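Local coordinates for protein DNA polymerase (Pyrobaculum calidifontis, PDB 5MDN) that probably catalyses the stepwise extension of DNA from deoxyribonucleoside triphosphates, releasing diphosphate, as a family B DNA polymerase, at residues 210-213 with 214-218; 301-305 with 306-310; 341-344 with 345-349. All coordinates share one frame; numbering follows the deposited sequence.

Interaction 1: 210-213 with 214-218; sequences RVIR and GFVDF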
ATOM      1  N   ARG A 210      -4.515 -31.469  11.810  1.00 80.86           N
ATOM      2  CA  ARG A 210      -4.072 -31.987  10.518  1.00 78.36           C
ATOM      3  C   ARG A 210      -3.768 -30.880   9.514  1.00 75.10           C
ATOM      4  O   ARG A 210      -2.888 -31.047   8.663  1.00 69.94           O
ATOM      5  CB  ARG A 210      -5.130 -32.929   9.938  1.00 79.17           C
ATOM      6  CG  ARG A 210      -6.531 -32.331   9.850  1.00 80.03           C
ATOM      7  CD  ARG A 210      -7.578 -33.387   9.495  1.00 78.16           C
ATOM      8  NE  ARG A 210      -7.431 -33.852   8.114  1.00 76.83           N
ATOM      9  CZ  ARG A 210      -8.135 -34.841   7.570  1.00 75.72           C
ATOM     10  NH1 ARG A 210      -9.044 -35.487   8.288  1.00 73.55           N
ATOM     11  NH2 ARG A 210      -7.921 -35.186   6.305  1.00 77.32           N
ATOM     12  N   VAL A 211      -4.480 -29.751   9.586  1.00 71.19           N
ATOM     13  CA  VAL A 211      -4.344 -28.718   8.563  1.00 72.26           C
ATOM     14  C   VAL A 211      -3.120 -27.845   8.822  1.00 66.12           C
ATOM     15  O   VAL A 211      -2.351 -27.547   7.900  1.00 62.58           O
ATOM     16  CB  VAL A 211      -5.636 -27.883   8.469  1.00 74.08           C
ATOM     17  CG1 VAL A 211      -6.084 -27.418   9.842  1.00 73.94           C
ATOM     18  CG2 VAL A 211      -5.429 -26.689   7.554  1.00 75.71           C
ATOM     19  N   ILE A 212      -2.912 -27.421  10.072  1.00 65.61           N
ATOM     20  CA  ILE A 212      -1.718 -26.639  10.387  1.00 65.74           C
ATOM     21  C   ILE A 212      -0.467 -27.475  10.156  1.00 68.19           C
ATOM     22  O   ILE A 212       0.540 -26.984   9.629  1.00 70.35           O
ATOM     23  CB  ILE A 212      -1.786 -26.099  11.829  1.00 63.83           C
ATOM     24  CG1 ILE A 212      -2.940 -25.107  11.977  1.00 65.90           C
ATOM     25  CG2 ILE A 212      -0.470 -25.432  12.217  1.00 64.12           C
ATOM     26  CD1 ILE A 212      -3.134 -24.602  13.394  1.00 67.70           C
ATOM     27  N   ARG A 213      -0.511 -28.750  10.543  1.00 65.95           N
ATOM     28  CA  ARG A 213       0.591 -29.657  10.246  1.00 67.13           C
ATOM     29  C   ARG A 213       0.801 -29.789   8.742  1.00 65.78           C
ATOM     30  O   ARG A 213       1.941 -29.795   8.263  1.00 66.07           O
ATOM     31  CB  ARG A 213       0.318 -31.025  10.869  1.00 69.40           C
ATOM     32  CG  ARG A 213       1.503 -31.966  10.848  1.00 70.91           C
ATOM     33  CD  ARG A 213       2.616 -31.447  11.746  1.00 72.80           C
ATOM     34  NE  ARG A 213       3.730 -30.879  10.997  1.00 73.33           N
ATOM     35  CZ  ARG A 213       4.553 -29.952  11.478  1.00 74.17           C
ATOM     36  NH1 ARG A 213       4.387 -29.491  12.710  1.00 73.56           N
ATOM     37  NH2 ARG A 213       5.545 -29.492  10.730  1.00 76.09           N
ATOM     38  N   GLY A 214      -0.292 -29.899   7.982  1.00 69.06           N
ATOM     39  CA  GLY A 214      -0.172 -30.027   6.539  1.00 68.87           C
ATOM     40  C   GLY A 214       0.366 -28.773   5.875  1.00 68.03           C
ATOM     41  O   GLY A 214       1.165 -28.851   4.937  1.00 65.45           O
ATOM     42  N   PHE A 215      -0.078 -27.601   6.336  1.00 67.01           N
ATOM     43  CA  PHE A 215       0.435 -26.344   5.797  1.00 65.22           C
ATOM     44  C   PHE A 215       1.936 -26.217   6.036  1.00 62.28           C
ATOM     45  O   PHE A 215       2.700 -25.907   5.114  1.00 59.31           O
ATOM     46  CB  PHE A 215      -0.313 -25.162   6.413  1.00 64.40           C
ATOM     47  CG  PHE A 215       0.152 -23.822   5.916  1.00 65.63           C
ATOM     48  CD1 PHE A 215       0.279 -23.576   4.558  1.00 65.64           C
ATOM     49  CD2 PHE A 215       0.452 -22.806   6.807  1.00 66.91           C
ATOM     50  CE1 PHE A 215       0.706 -22.340   4.100  1.00 65.71           C
ATOM     51  CE2 PHE A 215       0.878 -21.570   6.356  1.00 65.24           C
ATOM     52  CZ  PHE A 215       1.005 -21.336   5.001  1.00 66.46           C
ATOM     53  N   VAL A 216       2.374 -26.441   7.278  1.00 63.03           N
ATOM     54  CA  VAL A 216       3.790 -26.306   7.614  1.00 62.74           C
ATOM     55  C   VAL A 216       4.629 -27.284   6.798  1.00 63.85           C
ATOM     56  O   VAL A 216       5.673 -26.922   6.245  1.00 68.67           O
ATOM     57  CB  VAL A 216       4.004 -26.500   9.126  1.00 61.63           C
ATOM     58  CG1 VAL A 216       5.484 -26.516   9.450  1.00 59.80           C
ATOM     59  CG2 VAL A 216       3.303 -25.400   9.905  1.00 61.96           C
ATOM     60  N   ASP A 217       4.183 -28.540   6.712  1.00 61.25           N
ATOM     61  CA  ASP A 217       4.935 -29.539   5.956  1.00 63.52           C
ATOM     62  C   ASP A 217       5.010 -29.181   4.477  1.00 66.25           C
ATOM     63  O   ASP A 217       6.037 -29.415   3.829  1.00 67.64           O
ATOM     64  CB  ASP A 217       4.314 -30.923   6.145  1.00 65.33           C
ATOM     65  CG  ASP A 217       4.653 -31.535   7.489  1.00 67.34           C
ATOM     66  OD1 ASP A 217       5.781 -31.304   7.974  1.00 67.36           O
ATOM     67  OD2 ASP A 217       3.799 -32.251   8.057  1.00 67.59           O
ATOM     68  N   PHE A 218       3.934 -28.616   3.921  1.00 66.25           N
ATOM     69  CA  PHE A 218       3.948 -28.255   2.506  1.00 65.59           C
ATOM     70  C   PHE A 218       4.926 -27.116   2.233  1.00 63.55           C
ATOM     71  O   PHE A 218       5.659 -27.149   1.238  1.00 62.29           O
ATOM     72  CB  PHE A 218       2.543 -27.882   2.036  1.00 65.83           C
ATOM     73  CG  PHE A 218       2.419 -27.770   0.539  1.00 66.21           C
ATOM     74  CD1 PHE A 218       2.091 -28.878  -0.224  1.00 67.98           C
ATOM     75  CD2 PHE A 218       2.637 -26.562  -0.104  1.00 66.70           C
ATOM     76  CE1 PHE A 218       1.979 -28.785  -1.599  1.00 67.73           C
ATOM     77  CE2 PHE A 218       2.527 -26.463  -1.478  1.00 67.77           C
ATOM     78  CZ  PHE A 218       2.197 -27.575  -2.226  1.00 67.23           C
TER
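Arg213 and Asp217 form the charged part of this contact, an i to i+4 salt bridge along the surface of helix 209-222. NE of Arg213 lies 3.2 Å from OD2 of Asp217 in a nearly straight hydrogen bond (166°), and a weak second bond joins Arg213 NH2 to Asp217 OD1 at 3.3 Å. The grip is asymmetric. OD2 lies in the plane of the guanidinium, at its edge, but is itself approached from above the carboxylate plane, the two flat groups being turned 50° apart. CG anti to the backbone N (chi1 -169°) sets the arginine chain off beside its own carbonyl carbon, and bends at chi2 and chi3 bring the guanidinium round to the acid.

The apolar part is smaller. Val216 offers CB, 3.7 Å from Arg213 NH2, to one face of the guanidinium, while its CG2 meets CG2 of Ile212 at 4.4 Å. Were this arginine an alanine, Asp217 would probably lose this cationic mate and the flank of Val216 would be uncovered.

Beneath both runs the backbone pattern of an alpha-helix: Phe215 N bonds to Val211 O at 2.8 Å, and Val216 N to Ile212 O at 3.0 Å.

The helix belongs to the exonuclease domain, of the RNase H-like clan. Val211 and Phe215 lie on Leu189 of strand 186-193, Phe215 also meeting the ring of Phe168, next in sequence to Asp169, a magnesium-binding residue whose ion is absent here. Ile212 faces Arg243 and Leu247 of helix 232-247, and Val216 reaches Leu251 and Val253 in the loop beyond.

Interaction 2: 301-305 with 306-310; sequences GVMKR and SERVL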
ATOM      1  N   GLY A 301      -8.859  -8.788 -14.205  1.00 58.38           N
ATOM      2  CA  GLY A 301      -9.148  -9.797 -15.209  1.00 61.97           C
ATOM      3  C   GLY A 301      -8.523 -11.155 -14.979  1.00 65.19           C
ATOM      4  O   GLY A 301      -8.070 -11.791 -15.939  1.00 70.86           O
ATOM      5  N   VAL A 302      -8.479 -11.619 -13.732  1.00 62.86           N
ATOM      6  CA  VAL A 302      -7.933 -12.944 -13.459  1.00 61.62           C
ATOM      7  C   VAL A 302      -9.077 -13.933 -13.257  1.00 60.55           C
ATOM      8  O   VAL A 302      -8.932 -15.128 -13.539  1.00 59.47           O
ATOM      9  CB  VAL A 302      -6.974 -12.925 -12.250  1.00 60.80           C
ATOM     10  CG1 VAL A 302      -5.991 -11.769 -12.371  1.00 61.14           C
ATOM     11  CG2 VAL A 302      -7.734 -12.843 -10.937  1.00 58.81           C
ATOM     12  N   MET A 303     -10.215 -13.451 -12.754  1.00 57.82           N
ATOM     13  CA  MET A 303     -11.373 -14.314 -12.557  1.00 63.66           C
ATOM     14  C   MET A 303     -12.652 -13.492 -12.590  1.00 67.19           C
ATOM     15  O   MET A 303     -12.750 -12.470 -11.905  1.00 68.84           O
ATOM     16  CB  MET A 303     -11.281 -15.066 -11.227  1.00 67.18           C
ATOM     17  CG  MET A 303     -12.232 -16.245 -11.122  1.00 71.45           C
ATOM     18  SD  MET A 303     -11.845 -17.340  -9.744  1.00 79.37           S
ATOM     19  CE  MET A 303     -10.288 -18.027 -10.296  1.00 77.03           C
ATOM     20  N   LYS A 304     -13.626 -13.943 -13.377  1.00 70.06           N
ATOM     21  CA  LYS A 304     -14.881 -13.218 -13.493  1.00 69.41           C
ATOM     22  C   LYS A 304     -15.769 -13.577 -12.309  1.00 67.93           C
ATOM     23  O   LYS A 304     -15.992 -14.757 -12.020  1.00 67.77           O
ATOM     24  CB  LYS A 304     -15.581 -13.526 -14.815  1.00 73.53           C
ATOM     25  CG  LYS A 304     -16.448 -12.373 -15.304  1.00 74.95           C
ATOM     26  CD  LYS A 304     -16.463 -12.274 -16.818  1.00 75.04           C
ATOM     27  CE  LYS A 304     -16.285 -10.830 -17.264  1.00 75.63           C
ATOM     28  NZ  LYS A 304     -16.249 -10.695 -18.745  1.00 77.45           N
ATOM     29  N   ARG A 305     -16.260 -12.548 -11.619  1.00 70.68           N
ATOM     30  CA  ARG A 305     -17.084 -12.744 -10.431  1.00 72.95           C
ATOM     31  C   ARG A 305     -18.344 -13.549 -10.729  1.00 77.31           C
ATOM     32  O   ARG A 305     -18.796 -14.329  -9.882  1.00 70.48           O
ATOM     33  CB  ARG A 305     -17.426 -11.380  -9.838  1.00 72.66           C
ATOM     34  CG  ARG A 305     -17.986 -11.380  -8.438  1.00 74.31           C
ATOM     35  CD  ARG A 305     -17.730 -10.021  -7.799  1.00 74.70           C
ATOM     36  NE  ARG A 305     -18.588  -9.764  -6.650  1.00 74.05           N
ATOM     37  CZ  ARG A 305     -19.823  -9.281  -6.748  1.00 76.57           C
ATOM     38  NH1 ARG A 305     -20.331  -9.004  -7.941  1.00 74.34           N
ATOM     39  NH2 ARG A 305     -20.547  -9.072  -5.658  1.00 80.99           N
ATOM     40  N   SER A 306     -18.917 -13.388 -11.923  1.00 82.93           N
ATOM     41  CA  SER A 306     -20.104 -14.154 -12.291  1.00 80.26           C
ATOM     42  C   SER A 306     -19.801 -15.585 -12.719  1.00 78.85           C
ATOM     43  O   SER A 306     -20.725 -16.403 -12.769  1.00 83.99           O
ATOM     44  CB  SER A 306     -20.862 -13.441 -13.411  1.00 80.68           C
ATOM     45  OG  SER A 306     -20.054 -13.302 -14.567  1.00 78.00           O
ATOM     46  N   GLU A 307     -18.546 -15.913 -13.027  1.00 76.02           N
ATOM     47  CA  GLU A 307     -18.154 -17.283 -13.338  1.00 76.36           C
ATOM     48  C   GLU A 307     -17.526 -17.987 -12.140  1.00 71.48           C
ATOM     49  O   GLU A 307     -16.711 -18.900 -12.313  1.00 72.80           O
ATOM     50  CB  GLU A 307     -17.197 -17.318 -14.531  1.00 81.53           C
ATOM     51  CG  GLU A 307     -17.716 -16.651 -15.794  1.00 87.23           C
ATOM     52  CD  GLU A 307     -16.707 -16.707 -16.929  1.00 90.46           C
ATOM     53  OE1 GLU A 307     -15.768 -17.536 -16.852  1.00 91.88           O
ATOM     54  OE2 GLU A 307     -16.853 -15.926 -17.895  1.00 94.55           O
ATOM     55  N   ARG A 308     -17.882 -17.570 -10.926  1.00 70.83           N
ATOM     56  CA  ARG A 308     -17.160 -17.956  -9.723  1.00 71.36           C
ATOM     57  C   ARG A 308     -18.139 -18.187  -8.582  1.00 68.67           C
ATOM     58  O   ARG A 308     -19.165 -17.511  -8.473  1.00 69.52           O
ATOM     59  CB  ARG A 308     -16.132 -16.886  -9.313  1.00 74.31           C
ATOM     60  CG  ARG A 308     -15.445 -17.182  -7.990  1.00 74.49           C
ATOM     61  CD  ARG A 308     -15.520 -15.984  -7.062  1.00 75.51           C
ATOM     62  NE  ARG A 308     -14.711 -16.167  -5.859  1.00 76.93           N
ATOM     63  CZ  ARG A 308     -13.452 -15.767  -5.724  1.00 76.70           C
ATOM     64  NH1 ARG A 308     -12.836 -15.148  -6.721  1.00 75.81           N
ATOM     65  NH2 ARG A 308     -12.810 -15.985  -4.585  1.00 76.71           N
ATOM     66  N   VAL A 309     -17.810 -19.166  -7.736  1.00 71.89           N
ATOM     67  CA  VAL A 309     -18.616 -19.459  -6.560  1.00 72.46           C
ATOM     68  C   VAL A 309     -18.415 -18.359  -5.528  1.00 72.86           C
ATOM     69  O   VAL A 309     -17.289 -17.895  -5.299  1.00 74.61           O
ATOM     70  CB  VAL A 309     -18.240 -20.840  -5.996  1.00 71.57           C
ATOM     71  CG1 VAL A 309     -19.038 -21.150  -4.746  1.00 70.32           C
ATOM     72  CG2 VAL A 309     -18.446 -21.918  -7.050  1.00 73.70           C
ATOM     73  N   LEU A 310     -19.504 -17.943  -4.883  1.00 72.70           N
ATOM     74  CA  LEU A 310     -19.456 -16.865  -3.898  1.00 73.04           C
ATOM     75  C   LEU A 310     -20.313 -17.240  -2.697  1.00 73.61           C
ATOM     76  O   LEU A 310     -21.537 -17.359  -2.812  1.00 74.56           O
ATOM     77  CB  LEU A 310     -19.926 -15.541  -4.500  1.00 73.40           C
ATOM     78  CG  LEU A 310     -18.933 -14.823  -5.414  1.00 75.46           C
ATOM     79  CD1 LEU A 310     -19.557 -13.566  -5.992  1.00 75.05           C
ATOM     80  CD2 LEU A 310     -17.673 -14.484  -4.637  1.00 75.73           C
TER
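A tight backbone turn, in which Lys304 O accepts a hydrogen bond from Glu307 N, anchors this local contact in the loop between helices 293-299 and 316-320. Backbone angles at Arg305 and Ser306 are those of a type I beta turn. The bond is 3.0 Å long but bent (137° at the hydrogen), and the donor stands well above the carbonyl plane. Upstream, Gly301 ends the preceding helix in a Schellman motif, its positive phi suiting a glycine.

Three side-chain pairs fold over the turn. Lys304 and Glu307 lie against each other through their stems: CB of Lys304 is 3.9 Å from CG of Glu307, and CD of Lys304 is 3.8 Å from its OE2. Their charged ends stop short of a salt bridge, Lys304 NZ being 5.3 Å from Glu307 OE2. Arg305 runs extended from CG to NE, with CG anti to the backbone N (chi1 -166°), and Leu310 comes up to it at about a right angle. Its CD1 packs 3.6 Å from Arg305 CG and covers one face of the guanidinium. At the other end, Met303 brings SD to 3.9 Å from Arg308 NH1 and 4.0 Å from Arg308 CG, again crossing nearly at right angles.

The strongest polar partners of both arginines lie outside the loop: Arg305 NE forms a salt bridge with Asp294 of helix 293-299, and Arg308 NH2 another with Asp336 of helix 326-356. Within it, Arg308 NE makes a weak bond to Val309 O. The ionic ends thus tie an otherwise irregular segment to the two helices, and the salt bridge to Asp336 supplies a counter-charge for the guanidinium of the buried Arg308.

Interaction 3: 341-344 with 345-349; sequences LGLA and EKLLP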
ATOM      1  N   LEU A 341      -3.095 -16.227  -6.535  1.00 52.57           N
ATOM      2  CA  LEU A 341      -1.940 -16.461  -7.394  1.00 56.71           C
ATOM      3  C   LEU A 341      -2.094 -15.760  -8.736  1.00 57.73           C
ATOM      4  O   LEU A 341      -1.096 -15.350  -9.340  1.00 59.73           O
ATOM      5  CB  LEU A 341      -1.724 -17.962  -7.594  1.00 59.17           C
ATOM      6  CG  LEU A 341      -0.414 -18.349  -8.284  1.00 61.84           C
ATOM      7  CD1 LEU A 341       0.774 -17.824  -7.494  1.00 62.22           C
ATOM      8  CD2 LEU A 341      -0.314 -19.855  -8.467  1.00 64.06           C
ATOM      9  N   GLY A 342      -3.330 -15.617  -9.221  1.00 56.30           N
ATOM     10  CA  GLY A 342      -3.553 -14.860 -10.441  1.00 57.15           C
ATOM     11  C   GLY A 342      -3.169 -13.400 -10.295  1.00 57.18           C
ATOM     12  O   GLY A 342      -2.476 -12.838 -11.147  1.00 59.62           O
ATOM     13  N   LEU A 343      -3.635 -12.761  -9.217  1.00 52.04           N
ATOM     14  CA  LEU A 343      -3.231 -11.386  -8.931  1.00 54.81           C
ATOM     15  C   LEU A 343      -1.717 -11.268  -8.807  1.00 56.72           C
ATOM     16  O   LEU A 343      -1.117 -10.312  -9.314  1.00 58.96           O
ATOM     17  CB  LEU A 343      -3.902 -10.888  -7.653  1.00 56.20           C
ATOM     18  CG  LEU A 343      -5.288 -10.256  -7.768  1.00 59.26           C
ATOM     19  CD1 LEU A 343      -5.921 -10.111  -6.394  1.00 59.69           C
ATOM     20  CD2 LEU A 343      -5.200  -8.906  -8.461  1.00 61.19           C
ATOM     21  N   ALA A 344      -1.085 -12.221  -8.113  1.00 56.88           N
ATOM     22  CA  ALA A 344       0.364 -12.180  -7.933  1.00 57.21           C
ATOM     23  C   ALA A 344       1.092 -12.150  -9.272  1.00 57.38           C
ATOM     24  O   ALA A 344       2.036 -11.373  -9.454  1.00 55.64           O
ATOM     25  CB  ALA A 344       0.819 -13.378  -7.102  1.00 58.20           C
ATOM     26  N   GLU A 345       0.661 -12.979 -10.225  1.00 56.27           N
ATOM     27  CA  GLU A 345       1.294 -12.986 -11.541  1.00 58.28           C
ATOM     28  C   GLU A 345       1.252 -11.613 -12.203  1.00 56.92           C
ATOM     29  O   GLU A 345       2.143 -11.278 -12.992  1.00 55.37           O
ATOM     30  CB  GLU A 345       0.624 -14.030 -12.432  1.00 62.08           C
ATOM     31  CG  GLU A 345       0.879 -15.465 -11.991  1.00 66.46           C
ATOM     32  CD  GLU A 345      -0.188 -16.430 -12.479  1.00 70.56           C
ATOM     33  OE1 GLU A 345      -0.913 -16.083 -13.435  1.00 75.52           O
ATOM     34  OE2 GLU A 345      -0.297 -17.537 -11.908  1.00 70.59           O
ATOM     35  N   LYS A 346       0.234 -10.809 -11.901  1.00 58.45           N
ATOM     36  CA  LYS A 346       0.121  -9.470 -12.470  1.00 58.52           C
ATOM     37  C   LYS A 346       0.837  -8.409 -11.639  1.00 56.39           C
ATOM     38  O   LYS A 346       1.440  -7.490 -12.205  1.00 55.25           O
ATOM     39  CB  LYS A 346      -1.354  -9.092 -12.632  1.00 61.15           C
ATOM     40  CG  LYS A 346      -2.149 -10.049 -13.502  1.00 62.95           C
ATOM     41  CD  LYS A 346      -3.187  -9.301 -14.327  1.00 63.93           C
ATOM     42  CE  LYS A 346      -3.834 -10.207 -15.361  1.00 64.08           C
ATOM     43  NZ  LYS A 346      -2.827 -10.777 -16.293  1.00 64.30           N
ATOM     44  N   LEU A 347       0.774  -8.502 -10.311  1.00 55.67           N
ATOM     45  CA  LEU A 347       1.306  -7.455  -9.445  1.00 55.14           C
ATOM     46  C   LEU A 347       2.725  -7.718  -8.957  1.00 56.66           C
ATOM     47  O   LEU A 347       3.488  -6.764  -8.771  1.00 55.07           O
ATOM     48  CB  LEU A 347       0.392  -7.255  -8.231  1.00 55.40           C
ATOM     49  CG  LEU A 347      -1.076  -6.918  -8.510  1.00 57.00           C
ATOM     50  CD1 LEU A 347      -1.803  -6.604  -7.213  1.00 57.88           C
ATOM     51  CD2 LEU A 347      -1.192  -5.760  -9.489  1.00 57.39           C
ATOM     52  N   LEU A 348       3.097  -8.980  -8.740  1.00 53.38           N
ATOM     53  CA  LEU A 348       4.406  -9.272  -8.158  1.00 55.82           C
ATOM     54  C   LEU A 348       5.581  -8.818  -9.020  1.00 56.59           C
ATOM     55  O   LEU A 348       6.575  -8.342  -8.444  1.00 61.49           O
ATOM     56  CB  LEU A 348       4.514 -10.770  -7.846  1.00 58.03           C
ATOM     57  CG  LEU A 348       5.664 -11.216  -6.943  1.00 58.74           C
ATOM     58  CD1 LEU A 348       5.577 -10.531  -5.588  1.00 60.27           C
ATOM     59  CD2 LEU A 348       5.661 -12.728  -6.789  1.00 57.78           C
ATOM     60  N   PRO A 349       5.566  -8.946 -10.357  1.00 57.00           N
ATOM     61  CA  PRO A 349       6.699  -8.410 -11.134  1.00 56.85           C
ATOM     62  C   PRO A 349       6.934  -6.925 -10.908  1.00 56.98           C
ATOM     63  O   PRO A 349       8.089  -6.479 -10.899  1.00 54.76           O
ATOM     64  CB  PRO A 349       6.299  -8.710 -12.585  1.00 55.38           C
ATOM     65  CG  PRO A 349       5.394  -9.876 -12.488  1.00 55.01           C
ATOM     66  CD  PRO A 349       4.625  -9.688 -11.218  1.00 55.88           C
TER
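Glu345 turns one face of its carboxylate onto the backbone of Leu341 and Gly342. CD of the glutamate stands 3.4 Å from Leu341 O, which lies above the carboxylate plane, and Gly342 CA sits over OE1 on that same face, 4.2 Å from it. Leu341 adds its branch point, CG touching Glu345 OE2 at 3.7 Å. What puts the acid there is its first torsion, CG anti to its own carbonyl carbon (chi1 -68°), after which the extended chain runs back over the previous turn. Both the carbonyl and the carboxylate are acceptors, so this approach is packing rather than bonding.

These are mostly i to i+4 relations along one long helix, 326-356, here close to a proline kink. Glu345 N bonds to Leu341 O, and Leu347 N to Leu343 O at 2.8 Å, the latter donor nearly in line with the C=O. Lys346 N is held less firmly, through weak bonds to both Gly342 O and Leu343 O. Leu348 N reaches Ala344 O at 2.7 Å, and that oxygen also has Pro349 CD 3.6 Å away. Pro349 has no N-H to offer the preceding turn, and the helix kinks at this point.

On the buried side, Leu343 CD2 and Leu347 CD1 meet at 4.3 Å, one turn apart. Both rest on Phe300, with Leu343 also against Leu293 and Val296 of helix 293-299 and Leu347 against Ile281 and Val282 of helix 278-282. Leu341 faces Val165 and Ala167 of strand 165-172.

Along the chain the three contacts follow in series: interaction 1 on helix 209-222, interaction 2 in the loop after helix 293-299, interaction 3 on helix 326-356. Interactions 2 and 3 are neighbours, their centres 16 Å apart, and meet where Val302 CG1 packs 3.9 Å from Gly342 C. Interaction 1 stands apart, its nearest atoms about 10 Å from interaction 3 and about 17 Å from interaction 2. Between lies the exonuclease sheet: helix 209-222 packs on strand 186-193, while Leu341 touches strand 165-172, which carries Asp169, magnesium-binding but without its ion here. Phe215, Arg308 and Leu341 each come within about 10 Å of the Asp169 side chain, placing the contacts round the exonuclease metal site.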